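Local coordinates for protein Cg9734-pa (Drosophila melanogaster, PDB 2BK9) that binds heme with its iron hexacoordinate, probably carries oxygen and may also have peroxidase activity, at residues 9-13 with 70-76; 41-45 with 57-61; 97-103 with 146-152. The protein carries 1 engineered substitution. All coordinates share one frame; numbering follows the deposited sequence. Where two conformers were deposited one is given.

Contact 1: 9-13 with 70-76; sequences IKKTW and DESIQVL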
loop_
_atom_site.group_PDB
_atom_site.type_symbol
_atom_site.label_atom_id
_atom_site.label_comp_id
_atom_site.label_asym_id
_atom_site.label_seq_id
_atom_site.Cartn_x
_atom_site.Cartn_y
_atom_site.Cartn_z
ATOM N N ILE A 9 7.873 1.553 -13.464
ATOM C CA ILE A 9 7.192 0.955 -12.296
ATOM C C ILE A 9 7.401 -0.571 -12.304
ATOM O O ILE A 9 7.802 -1.152 -11.301
ATOM C CB ILE A 9 5.715 1.314 -12.301
ATOM C CG1 ILE A 9 5.449 2.790 -11.905
ATOM C CG2 ILE A 9 4.948 0.453 -11.289
ATOM C CD1 ILE A 9 5.336 3.212 -10.493
ATOM N N LYS A 10 7.160 -1.198 -13.431
ATOM C CA LYS A 10 7.305 -2.643 -13.486
ATOM C C LYS A 10 8.700 -3.104 -13.127
ATOM O O LYS A 10 8.879 -4.032 -12.335
ATOM C CB LYS A 10 6.852 -3.195 -14.827
ATOM C CG LYS A 10 5.359 -3.133 -15.011
ATOM C CD LYS A 10 4.953 -3.809 -16.307
ATOM C CE LYS A 10 3.464 -3.862 -16.454
ATOM N NZ LYS A 10 3.160 -5.053 -17.293
ATOM N N LYS A 11 9.691 -2.489 -13.729
ATOM C CA LYS A 11 11.054 -2.934 -13.534
ATOM C C LYS A 11 11.530 -2.642 -12.101
ATOM O O LYS A 11 12.169 -3.483 -11.498
ATOM C CB LYS A 11 11.981 -2.299 -14.534
ATOM C CG LYS A 11 11.799 -2.703 -15.991
ATOM C CD LYS A 11 11.792 -4.212 -16.245
ATOM C CE LYS A 11 13.101 -4.870 -15.855
ATOM N NZ LYS A 11 13.093 -6.319 -16.106
ATOM N N THR A 12 11.243 -1.463 -11.563
ATOM C CA THR A 12 11.685 -1.156 -10.195
ATOM C C THR A 12 10.933 -1.966 -9.154
ATOM O O THR A 12 11.510 -2.265 -8.107
ATOM C CB THR A 12 11.594 0.352 -9.890
ATOM O OG1 THR A 12 10.252 0.835 -10.090
ATOM C CG2 THR A 12 12.555 1.163 -10.732
ATOM N N TRP A 13 9.709 -2.370 -9.436
ATOM C CA TRP A 13 8.950 -3.203 -8.519
ATOM C C TRP A 13 9.568 -4.588 -8.334
ATOM O O TRP A 13 9.397 -5.172 -7.287
ATOM C CB TRP A 13 7.526 -3.349 -9.067
ATOM C CG TRP A 13 6.605 -4.211 -8.303
ATOM C CD1 TRP A 13 5.941 -5.278 -8.792
ATOM C CD2 TRP A 13 6.147 -4.051 -6.960
ATOM N NE1 TRP A 13 5.096 -5.789 -7.837
ATOM C CE2 TRP A 13 5.219 -5.080 -6.694
ATOM C CE3 TRP A 13 6.441 -3.157 -5.927
ATOM C CZ2 TRP A 13 4.575 -5.182 -5.464
ATOM C CZ3 TRP A 13 5.822 -3.306 -4.716
ATOM C CH2 TRP A 13 4.883 -4.302 -4.497
ATOM N N ASP A 70 1.058 -5.752 -6.292
ATOM C CA ASP A 70 1.511 -6.557 -7.422
ATOM C C ASP A 70 0.388 -6.760 -8.451
ATOM O O ASP A 70 0.606 -6.629 -9.659
ATOM C CB ASP A 70 2.030 -7.889 -6.948
ATOM C CG ASP A 70 2.705 -8.633 -8.023
ATOM O OD1 ASP A 70 3.690 -8.164 -8.591
ATOM O OD2 ASP A 70 2.249 -9.726 -8.386
ATOM N N GLU A 71 -0.801 -7.053 -7.946
ATOM C CA GLU A 71 -1.947 -7.185 -8.823
ATOM C C GLU A 71 -2.217 -5.920 -9.638
ATOM O O GLU A 71 -2.572 -5.987 -10.826
ATOM C CB GLU A 71 -3.173 -7.550 -7.984
ATOM C CG GLU A 71 -3.225 -8.934 -7.421
ATOM C CD GLU A 71 -3.640 -9.915 -8.450
ATOM O OE1 GLU A 71 -4.668 -9.643 -9.140
ATOM O OE2 GLU A 71 -2.937 -10.924 -8.524
ATOM N N SER A 72 -2.045 -4.793 -8.986
ATOM C CA SER A 72 -2.271 -3.497 -9.583
ATOM C C SER A 72 -1.255 -3.220 -10.671
ATOM O O SER A 72 -1.598 -2.760 -11.786
ATOM C CB SER A 72 -2.184 -2.406 -8.540
ATOM O OG SER A 72 -3.190 -2.583 -7.550
ATOM N N ILE A 73 0.001 -3.495 -10.392
ATOM C CA ILE A 73 1.053 -3.213 -11.338
ATOM C C ILE A 73 0.923 -4.105 -12.553
ATOM O O ILE A 73 1.242 -3.670 -13.673
ATOM C CB ILE A 73 2.404 -3.341 -10.608
ATOM C CG1 ILE A 73 2.519 -2.192 -9.629
ATOM C CG2 ILE A 73 3.562 -3.392 -11.565
ATOM C CD1 ILE A 73 3.515 -2.399 -8.524
ATOM N N GLN A 74 0.435 -5.327 -12.360
ATOM C CA GLN A 74 0.245 -6.239 -13.457
ATOM C C GLN A 74 -0.672 -5.723 -14.549
ATOM O O GLN A 74 -0.557 -6.137 -15.706
ATOM C CB GLN A 74 -0.274 -7.591 -12.942
ATOM C CG GLN A 74 0.768 -8.441 -12.307
ATOM C CD GLN A 74 0.243 -9.723 -11.632
ATOM O OE1 GLN A 74 -0.769 -10.330 -12.036
ATOM N NE2 GLN A 74 0.952 -10.129 -10.583
ATOM N N VAL A 75 -1.650 -4.877 -14.224
ATOM C CA VAL A 75 -2.608 -4.420 -15.212
ATOM C C VAL A 75 -2.185 -3.191 -15.985
ATOM O O VAL A 75 -2.807 -2.813 -16.956
ATOM C CB VAL A 75 -4.003 -4.172 -14.575
ATOM C CG1 VAL A 75 -4.426 -5.359 -13.771
ATOM C CG2 VAL A 75 -4.053 -2.904 -13.790
ATOM N N LEU A 76 -1.121 -2.540 -15.539
ATOM C CA LEU A 76 -0.743 -1.257 -16.139
ATOM C C LEU A 76 -0.375 -1.326 -17.615
ATOM O O LEU A 76 0.308 -2.259 -18.011
ATOM C CB LEU A 76 0.406 -0.621 -15.371
ATOM C CG LEU A 76 0.094 -0.323 -13.926
ATOM C CD1 LEU A 76 1.364 0.233 -13.287
ATOM C CD2 LEU A 76 -1.072 0.639 -13.716
HETATM O O HOH W 1 0.529 -4.880 -17.894
#
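Lys10 and Leu76 are joined through a water gripped by three groups: NZ of Lys10 donates to it over 2.7 Å, and the water donates in turn to Gln74 O (2.7 Å) and Leu76 O (2.6 Å). The indole nitrogen NE1 of Trp13 donates to OD1 of Asp70 over 2.9 Å, a nearly straight bond (164° at the hydrogen) that shows how one polar pair can fix an aromatic ring between two helices. The carboxylate oxygen lies in the indole plane and receives the N-H on its anti lone pair, while ring and carboxylate are nearly coplanar. With CG of Trp13 anti to the backbone N (chi1 178°), the ring reaches across to helix 56-75, and CD1 of Ile73 sits over its five-membered ring in a CH-pi contact, 3.5 Å from the centroid. The CG2 methyl of Ile9 meets Ile73 CG1 at 4.0 Å and also touches CD1 of Leu76. The extended Lys10 chain slides past Ile73, its CG beside CG2. Trp131 of helix 125-143 touches both isoleucines. Such packing of helix 3-17 against helix 56-75, the A and E helices of globin nomenclature, at 144° between the short segments, belongs to the all-helical globin fold.

Contact 2: 41-45 with 57-61; sequences KFPFR and RFRAH. With HEM (protoporphyrin IX containing Fe), chain B.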
loop_
_atom_site.group_PDB
_atom_site.type_symbol
_atom_site.label_atom_id
_atom_site.label_comp_id
_atom_site.label_asym_id
_atom_site.label_seq_id
_atom_site.Cartn_x
_atom_site.Cartn_y
_atom_site.Cartn_z
ATOM N N LYS A 41 -6.201 -1.338 15.787
ATOM C CA LYS A 41 -7.196 -1.900 14.896
ATOM C C LYS A 41 -7.020 -3.407 14.702
ATOM O O LYS A 41 -7.914 -4.057 14.213
ATOM C CB LYS A 41 -7.104 -1.236 13.522
ATOM C CG LYS A 41 -7.372 0.233 13.493
ATOM C CD LYS A 41 -8.766 0.613 13.765
ATOM C CE LYS A 41 -9.092 2.055 13.506
ATOM N NZ LYS A 41 -10.521 2.360 13.780
ATOM N N PHE A 42 -5.846 -3.935 15.052
ATOM C CA PHE A 42 -5.481 -5.321 14.738
ATOM C C PHE A 42 -5.468 -6.187 15.990
ATOM O O PHE A 42 -5.165 -5.727 17.080
ATOM C CB PHE A 42 -4.099 -5.376 14.116
ATOM C CG PHE A 42 -4.020 -4.850 12.731
ATOM C CD1 PHE A 42 -4.348 -5.685 11.668
ATOM C CD2 PHE A 42 -3.637 -3.525 12.482
ATOM C CE1 PHE A 42 -4.226 -5.255 10.373
ATOM C CE2 PHE A 42 -3.528 -3.111 11.130
ATOM C CZ PHE A 42 -3.799 -4.009 10.117
ATOM N N PRO A 43 -5.628 -7.496 15.828
ATOM C CA PRO A 43 -5.580 -8.397 16.983
ATOM C C PRO A 43 -4.231 -8.501 17.664
ATOM O O PRO A 43 -4.127 -8.843 18.832
ATOM C CB PRO A 43 -5.990 -9.743 16.387
ATOM C CG PRO A 43 -5.871 -9.602 14.908
ATOM C CD PRO A 43 -6.045 -8.184 14.596
ATOM N N PHE A 44 -3.192 -8.144 16.926
ATOM C CA PHE A 44 -1.836 -8.109 17.415
ATOM C C PHE A 44 -1.463 -6.776 18.047
ATOM O O PHE A 44 -0.279 -6.490 18.226
ATOM C CB PHE A 44 -0.846 -8.517 16.327
ATOM C CG PHE A 44 -0.945 -7.729 15.018
ATOM C CD1 PHE A 44 -0.418 -6.471 14.909
ATOM C CD2 PHE A 44 -1.582 -8.264 13.906
ATOM C CE1 PHE A 44 -0.511 -5.781 13.735
ATOM C CE2 PHE A 44 -1.688 -7.583 12.733
ATOM C CZ PHE A 44 -1.110 -6.340 12.645
ATOM N N ARG A 45 -2.468 -5.987 18.441
ATOM C CA ARG A 45 -2.238 -4.686 19.024
ATOM C C ARG A 45 -1.247 -4.625 20.155
ATOM O O ARG A 45 -0.599 -3.586 20.307
ATOM C CB ARG A 45 -3.581 -4.068 19.461
ATOM C CG ARG A 45 -4.377 -4.913 20.424
ATOM C CD ARG A 45 -5.724 -4.360 20.782
ATOM N NE ARG A 45 -6.623 -4.242 19.631
ATOM C CZ ARG A 45 -7.410 -5.195 19.158
ATOM N NH1 ARG A 45 -7.422 -6.429 19.666
ATOM N NH2 ARG A 45 -8.155 -4.944 18.100
ATOM N N ARG A 57 -0.648 -12.911 11.828
ATOM C CA ARG A 57 -1.610 -11.992 11.287
ATOM C C ARG A 57 -0.951 -10.723 10.774
ATOM O O ARG A 57 -1.395 -10.157 9.784
ATOM C CB ARG A 57 -2.707 -11.746 12.310
ATOM C CG ARG A 57 -3.617 -12.952 12.435
ATOM C CD ARG A 57 -4.768 -12.750 13.392
ATOM N NE ARG A 57 -5.740 -13.840 13.254
ATOM C CZ ARG A 57 -5.561 -15.091 13.657
ATOM N NH1 ARG A 57 -4.476 -15.449 14.305
ATOM N NH2 ARG A 57 -6.507 -16.020 13.437
ATOM N N PHE A 58 0.090 -10.245 11.447
ATOM C CA PHE A 58 0.872 -9.176 10.891
ATOM C C PHE A 58 1.405 -9.561 9.529
ATOM O O PHE A 58 1.306 -8.812 8.561
ATOM C CB PHE A 58 2.004 -8.832 11.848
ATOM C CG PHE A 58 2.989 -7.834 11.306
ATOM C CD1 PHE A 58 2.936 -6.496 11.646
ATOM C CD2 PHE A 58 4.007 -8.242 10.477
ATOM C CE1 PHE A 58 3.852 -5.613 11.137
ATOM C CE2 PHE A 58 4.913 -7.341 9.957
ATOM C CZ PHE A 58 4.851 -6.014 10.331
ATOM N N ARG A 59 1.971 -10.753 9.441
ATOM C CA ARG A 59 2.554 -11.224 8.182
ATOM C C ARG A 59 1.512 -11.311 7.074
ATOM O O ARG A 59 1.800 -10.968 5.944
ATOM C CB ARG A 59 3.237 -12.565 8.392
ATOM C CG ARG A 59 4.605 -12.421 8.959
ATOM C CD ARG A 59 5.518 -13.583 8.617
ATOM N NE ARG A 59 4.925 -14.792 9.140
ATOM C CZ ARG A 59 5.024 -15.190 10.405
ATOM N NH1 ARG A 59 5.725 -14.502 11.285
ATOM N NH2 ARG A 59 4.415 -16.284 10.816
ATOM N N ALA A 60 0.300 -11.720 7.432
ATOM C CA ALA A 60 -0.741 -11.811 6.460
ATOM C C ALA A 60 -1.086 -10.425 5.907
ATOM O O ALA A 60 -1.268 -10.274 4.716
ATOM C CB ALA A 60 -1.965 -12.466 7.097
ATOM N N HIS A 61 -1.209 -9.422 6.773
ATOM C CA HIS A 61 -1.552 -8.092 6.272
ATOM C C HIS A 61 -0.411 -7.482 5.468
ATOM O O HIS A 61 -0.624 -6.837 4.455
ATOM C CB HIS A 61 -1.991 -7.150 7.413
ATOM C CG HIS A 61 -2.664 -5.917 6.917
ATOM N ND1 HIS A 61 -2.005 -4.745 6.643
ATOM C CD2 HIS A 61 -3.956 -5.680 6.607
ATOM C CE1 HIS A 61 -2.875 -3.860 6.174
ATOM N NE2 HIS A 61 -4.069 -4.394 6.154
HETATM C CHA HEM B . -7.565 -6.208 6.472
HETATM C CHB HEM B . -5.381 -4.812 2.422
HETATM C CHC HEM B . -4.362 -0.662 4.527
HETATM C CHD HEM B . -6.119 -2.213 8.680
HETATM C C1A HEM B . -7.119 -6.147 5.178
HETATM C C2A HEM B . -7.441 -7.117 4.130
HETATM C C3A HEM B . -6.851 -6.732 2.975
HETATM C C4A HEM B . -6.123 -5.540 3.303
HETATM C CMA HEM B . -6.854 -7.360 1.568
HETATM C CAA HEM B . -8.328 -8.346 4.359
HETATM C CBA HEM B . -9.804 -7.949 4.397
HETATM C CGA HEM B . -10.575 -9.192 4.754
HETATM O O1A HEM B . -10.627 -9.565 5.964
HETATM O O2A HEM B . -11.147 -9.807 3.839
HETATM C C1B HEM B . -4.851 -3.565 2.651
HETATM C C2B HEM B . -4.233 -2.756 1.639
HETATM C C3B HEM B . -3.947 -1.583 2.236
HETATM C C4B HEM B . -4.431 -1.628 3.582
HETATM C CMB HEM B . -3.973 -3.203 0.228
HETATM C CAB HEM B . -3.371 -0.360 1.634
HETATM C CBB HEM B . -2.484 -0.327 0.656
HETATM C C1C HEM B . -4.746 -0.693 5.831
HETATM C C2C HEM B . -4.634 0.388 6.805
HETATM C C3C HEM B . -5.065 -0.061 7.984
HETATM C C4C HEM B . -5.501 -1.418 7.775
HETATM C CMC HEM B . -4.118 1.785 6.470
HETATM C CAC HEM B . -5.085 0.743 9.256
HETATM C CBC HEM B . -4.994 0.293 10.490
HETATM C C1D HEM B . -6.653 -3.441 8.471
HETATM C C2D HEM B . -7.377 -4.177 9.418
HETATM C C3D HEM B . -7.801 -5.375 8.780
HETATM C C4D HEM B . -7.311 -5.268 7.431
HETATM C CMD HEM B . -7.606 -3.794 10.869
HETATM C CAD HEM B . -8.614 -6.472 9.414
HETATM C CBD HEM B . -7.757 -7.426 10.186
HETATM C CGD HEM B . -8.528 -8.519 10.858
HETATM O O1D HEM B . -7.932 -9.278 11.658
HETATM O O2D HEM B . -9.752 -8.649 10.595
HETATM N NA HEM B . -6.340 -5.180 4.635
HETATM N NB HEM B . -4.967 -2.859 3.854
HETATM N NC HEM B . -5.287 -1.788 6.454
HETATM N ND HEM B . -6.631 -4.107 7.265
HETATM FE FE HEM B . -5.790 -3.516 5.563
#
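The distal side of the heme pocket in a hexacoordinate globin is built here from a loop and the helix that carries the sixth ligand. His61 closes the coordination sphere directly, its NE2 2.0 Å from the heme iron, and His96 binds the same iron as the other axial ligand. With CG of His61 anti to the backbone N (chi1 -166°), the imidazole extends from the helix to the iron; the edge of Phe42 points at its face in a T-shaped pair whose planes stand 74° apart and whose centroids are 5.0 Å apart. That same phenyl ring packs on the porphyrin: CZ comes to 3.3 Å from the methine carbon CHD, and the CMD methyl lies over the centre of one ring face. Phe42 is therefore shared between porphyrin and histidine, a second-shell group that probably limits how far the imidazole can turn.

Behind it, the other face of Phe42 receives CZ of Phe44, and the Phe44 ring is itself sandwiched, with CB of Phe42 on one face and CB of Phe58 on the other, the latter 4.0 Å from the ring centroid. Phe58 also turns the edge of its ring to Phe44 in a second T-shaped pair, the planes 70° apart. On the exposed side, Pro43 CG rests 3.7 Å from CD of Arg57, and Pro43 CD approaches the propionate oxygen O1D. The loop folds as a type I turn from Phe42 to Arg45. In sequence it connects helices 20-34 and 56-75; Leu28, Thr29 and Phe32 of the former pack on Phe58, and Leu28 also touches His61.

Contact 3: 97-103 with 146-152; sequences IPRTVSK and IDDDGNA. With MG (magnesium ion), chain D; HEM (protoporphyrin IX containing Fe), chain B.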
loop_
_atom_site.group_PDB
_atom_site.type_symbol
_atom_site.label_atom_id
_atom_site.label_comp_id
_atom_site.label_asym_id
_atom_site.label_seq_id
_atom_site.Cartn_x
_atom_site.Cartn_y
_atom_site.Cartn_z
ATOM N N ILE A 97 -14.045 -0.564 5.739
ATOM C CA ILE A 97 -15.130 0.191 6.379
ATOM C C ILE A 97 -15.472 -0.344 7.760
ATOM O O ILE A 97 -15.638 0.442 8.701
ATOM C CB ILE A 97 -16.327 0.295 5.436
ATOM C CG1 ILE A 97 -15.983 1.252 4.305
ATOM C CG2 ILE A 97 -17.569 0.717 6.197
ATOM C CD1 ILE A 97 -17.025 1.298 3.214
ATOM N N PRO A 98 -15.509 -1.668 7.966
ATOM C CA PRO A 98 -15.773 -2.213 9.300
ATOM C C PRO A 98 -14.675 -1.983 10.324
ATOM O O PRO A 98 -14.811 -2.443 11.442
ATOM C CB PRO A 98 -15.944 -3.743 9.040
ATOM C CG PRO A 98 -16.344 -3.784 7.622
ATOM C CD PRO A 98 -15.494 -2.755 6.963
ATOM N N ARG A 99 -13.562 -1.430 9.917
ATOM C CA ARG A 99 -12.475 -1.128 10.805
ATOM C C ARG A 99 -12.217 0.375 10.917
ATOM O O ARG A 99 -11.250 0.781 11.523
ATOM C CB ARG A 99 -11.196 -1.825 10.332
ATOM C CG ARG A 99 -11.266 -3.303 10.405
ATOM C CD ARG A 99 -11.342 -3.795 11.869
ATOM N NE ARG A 99 -11.356 -5.259 11.876
ATOM C CZ ARG A 99 -12.389 -6.021 11.520
ATOM N NH1 ARG A 99 -13.587 -5.496 11.315
ATOM N NH2 ARG A 99 -12.257 -7.327 11.417
ATOM N N THR A 100 -13.082 1.207 10.342
ATOM C CA THR A 100 -12.983 2.657 10.349
ATOM C C THR A 100 -11.546 3.120 10.180
ATOM O O THR A 100 -11.016 3.861 11.018
ATOM C CB THR A 100 -13.663 3.288 11.573
ATOM O OG1 THR A 100 -13.194 2.688 12.780
ATOM C CG2 THR A 100 -15.179 3.164 11.490
ATOM N N VAL A 101 -10.942 2.716 9.072
ATOM C CA VAL A 101 -9.638 3.184 8.654
ATOM C C VAL A 101 -9.810 4.547 7.984
ATOM O O VAL A 101 -10.430 4.647 6.915
ATOM C CB VAL A 101 -8.932 2.178 7.739
ATOM C CG1 VAL A 101 -7.623 2.728 7.247
ATOM C CG2 VAL A 101 -8.760 0.860 8.464
ATOM N N SER A 102 -9.324 5.588 8.632
ATOM C CA SER A 102 -9.586 6.939 8.213
ATOM C C SER A 102 -8.739 7.314 7.017
ATOM O O SER A 102 -7.723 6.686 6.715
ATOM C CB SER A 102 -9.295 7.881 9.325
ATOM O OG SER A 102 -7.909 7.894 9.594
ATOM N N LYS A 103 -9.096 8.430 6.381
ATOM C CA LYS A 103 -8.234 8.939 5.347
ATOM C C LYS A 103 -6.848 9.324 5.892
ATOM O O LYS A 103 -5.857 9.104 5.217
ATOM C CB LYS A 103 -8.894 10.110 4.607
ATOM C CG LYS A 103 -10.079 9.588 3.784
ATOM C CD LYS A 103 -10.738 10.636 2.918
ATOM C CE LYS A 103 -11.835 9.987 2.079
ATOM N NZ LYS A 103 -12.566 10.854 1.161
ATOM N N ILE A 146 -15.150 6.236 0.776
ATOM C CA ILE A 146 -15.254 6.412 2.220
ATOM C C ILE A 146 -15.336 7.873 2.553
ATOM O O ILE A 146 -14.931 8.737 1.791
ATOM C CB ILE A 146 -14.072 5.748 2.972
ATOM C CG1 ILE A 146 -12.718 6.270 2.456
ATOM C CG2 ILE A 146 -14.164 4.239 2.878
ATOM C CD1 ILE A 146 -11.591 5.944 3.373
ATOM N N ASP A 147 -15.878 8.138 3.737
ATOM C CA ASP A 147 -15.789 9.446 4.354
ATOM C C ASP A 147 -14.431 9.623 5.035
ATOM O O ASP A 147 -13.593 8.725 5.006
ATOM C CB ASP A 147 -17.003 9.713 5.259
ATOM C CG ASP A 147 -17.001 8.964 6.596
ATOM O OD1 ASP A 147 -15.979 8.348 6.976
ATOM O OD2 ASP A 147 -18.049 9.008 7.301
ATOM N N ASP A 148 -14.214 10.797 5.609
ATOM C CA ASP A 148 -12.906 11.081 6.178
ATOM C C ASP A 148 -12.556 10.072 7.281
ATOM O O ASP A 148 -11.378 9.859 7.555
ATOM C CB ASP A 148 -12.853 12.467 6.807
ATOM C CG ASP A 148 -12.726 13.564 5.846
ATOM O OD1 ASP A 148 -12.632 13.340 4.639
ATOM O OD2 ASP A 148 -12.561 14.731 6.278
ATOM N N ASP A 149 -13.533 9.539 8.012
ATOM C CA ASP A 149 -13.283 8.632 9.118
ATOM C C ASP A 149 -13.246 7.172 8.719
ATOM O O ASP A 149 -12.956 6.307 9.556
ATOM C CB ASP A 149 -14.340 8.849 10.198
ATOM C CG ASP A 149 -14.315 10.214 10.725
ATOM O OD1 ASP A 149 -13.241 10.809 10.964
ATOM O OD2 ASP A 149 -15.373 10.805 10.888
ATOM N N GLY A 150 -13.457 6.880 7.435
ATOM C CA GLY A 150 -13.445 5.505 6.985
ATOM C C GLY A 150 -14.742 4.771 6.981
ATOM O O GLY A 150 -14.754 3.577 6.746
ATOM N N ASN A 151 -15.846 5.463 7.200
ATOM C CA ASN A 151 -17.143 4.874 7.024
ATOM C C ASN A 151 -17.556 4.898 5.563
ATOM O O ASN A 151 -16.961 5.608 4.750
ATOM C CB ASN A 151 -18.198 5.665 7.826
ATOM C CG ASN A 151 -17.872 5.777 9.304
ATOM O OD1 ASN A 151 -17.596 6.907 9.776
ATOM N ND2 ASN A 151 -17.840 4.702 9.985
ATOM N N ALA A 152 -18.591 4.166 5.241
ATOM C CA ALA A 152 -19.198 4.313 3.946
ATOM C C ALA A 152 -19.684 5.763 3.783
ATOM O O ALA A 152 -20.022 6.427 4.763
ATOM C CB ALA A 152 -20.365 3.357 3.799
HETATM MG MG MG D . -19.869 9.894 7.376
HETATM C CHA HEM B . -7.565 -6.208 6.472
HETATM C CHB HEM B . -5.381 -4.812 2.422
HETATM C CHC HEM B . -4.362 -0.662 4.527
HETATM C CHD HEM B . -6.119 -2.213 8.680
HETATM C C1A HEM B . -7.119 -6.147 5.178
HETATM C C2A HEM B . -7.441 -7.117 4.130
HETATM C C3A HEM B . -6.851 -6.732 2.975
HETATM C C4A HEM B . -6.123 -5.540 3.303
HETATM C CMA HEM B . -6.854 -7.360 1.568
HETATM C CAA HEM B . -8.328 -8.346 4.359
HETATM C CBA HEM B . -9.804 -7.949 4.397
HETATM C CGA HEM B . -10.575 -9.192 4.754
HETATM O O1A HEM B . -10.627 -9.565 5.964
HETATM O O2A HEM B . -11.147 -9.807 3.839
HETATM C C1B HEM B . -4.851 -3.565 2.651
HETATM C C2B HEM B . -4.233 -2.756 1.639
HETATM C C3B HEM B . -3.947 -1.583 2.236
HETATM C C4B HEM B . -4.431 -1.628 3.582
HETATM C CMB HEM B . -3.973 -3.203 0.228
HETATM C CAB HEM B . -3.371 -0.360 1.634
HETATM C CBB HEM B . -2.484 -0.327 0.656
HETATM C C1C HEM B . -4.746 -0.693 5.831
HETATM C C2C HEM B . -4.634 0.388 6.805
HETATM C C3C HEM B . -5.065 -0.061 7.984
HETATM C C4C HEM B . -5.501 -1.418 7.775
HETATM C CMC HEM B . -4.118 1.785 6.470
HETATM C CAC HEM B . -5.085 0.743 9.256
HETATM C CBC HEM B . -4.994 0.293 10.490
HETATM C C1D HEM B . -6.653 -3.441 8.471
HETATM C C2D HEM B . -7.377 -4.177 9.418
HETATM C C3D HEM B . -7.801 -5.375 8.780
HETATM C C4D HEM B . -7.311 -5.268 7.431
HETATM C CMD HEM B . -7.606 -3.794 10.869
HETATM C CAD HEM B . -8.614 -6.472 9.414
HETATM C CBD HEM B . -7.757 -7.426 10.186
HETATM C CGD HEM B . -8.528 -8.519 10.858
HETATM O O1D HEM B . -7.932 -9.278 11.658
HETATM O O2D HEM B . -9.752 -8.649 10.595
HETATM N NA HEM B . -6.340 -5.180 4.635
HETATM N NB HEM B . -4.967 -2.859 3.854
HETATM N NC HEM B . -5.287 -1.788 6.454
HETATM N ND HEM B . -6.631 -4.107 7.265
HETATM FE FE HEM B . -5.790 -3.516 5.563
HETATM O O HOH W 2 -12.157 2.616 6.176
HETATM O O HOH W 3 -14.318 12.297 2.669
HETATM O O HOH W 4 -20.079 10.405 5.283
HETATM O O HOH W 5 -18.987 11.711 7.820
#
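The backbone N of Lys103 donates to the carbonyl oxygen of Asp148 over 2.9 Å, joining the start of helix 103-120 to the C-terminal tail. The extended Lys103 side chain then runs along the tail: NZ bonds weakly to Ile146 O, more firmly to Phe143 O, and through a water to Asp148 OD1. A second water donates to both Val101 O and Gly150 O, each at 2.8 Å. Asp147 OD1 accepts the backbone N of Asn151, met from above the carboxylate plane, while OD2 binds a magnesium ion at 2.0 Å. Gly150 fits tightly, since a side chain would collide with Val101 O. Around this polar seam, Ile97 CG1 meets Ile146 CG2 at 3.8 Å, and CD1 of Ile97 lies against Ala152 CB. On the heme side, the Arg99 chain bends at chi2 (-67°) and NH2 bonds to propionate oxygen O2D over 2.9 Å, while NH1 bonds to Pro98 O. Val101 CG1 lies 3.7 Å from heme methyl CMC. An alanine in place of Arg99 is likely to leave that propionate charge without its mate. The mixture implies a loop fastened largely through main-chain atoms, helped by Lys103 and Ile97, whereas Arg99 and Val101 face the heme.

Followed from the N terminus, the chain first enters contact 1 on helix 3-17, whose partner at 70-76 comes only late in helix 56-75. The large loop so closed encloses contact 2, which joins the 41-45 loop to the beginning of the same helix; contact 2 is nested inside contact 1, and their centres lie about 25 Å apart on opposite sides of the chain's centre. Contact 3 follows in series: it opens after helix 81-96 and closes a loop of mostly helical residues by bringing back the C-terminal tail. Contacts 2 and 3 both touch the heme and meet directly, Lys41 NZ reaching the carbonyls of Arg99 and Thr100, probably as hydrogen bonds.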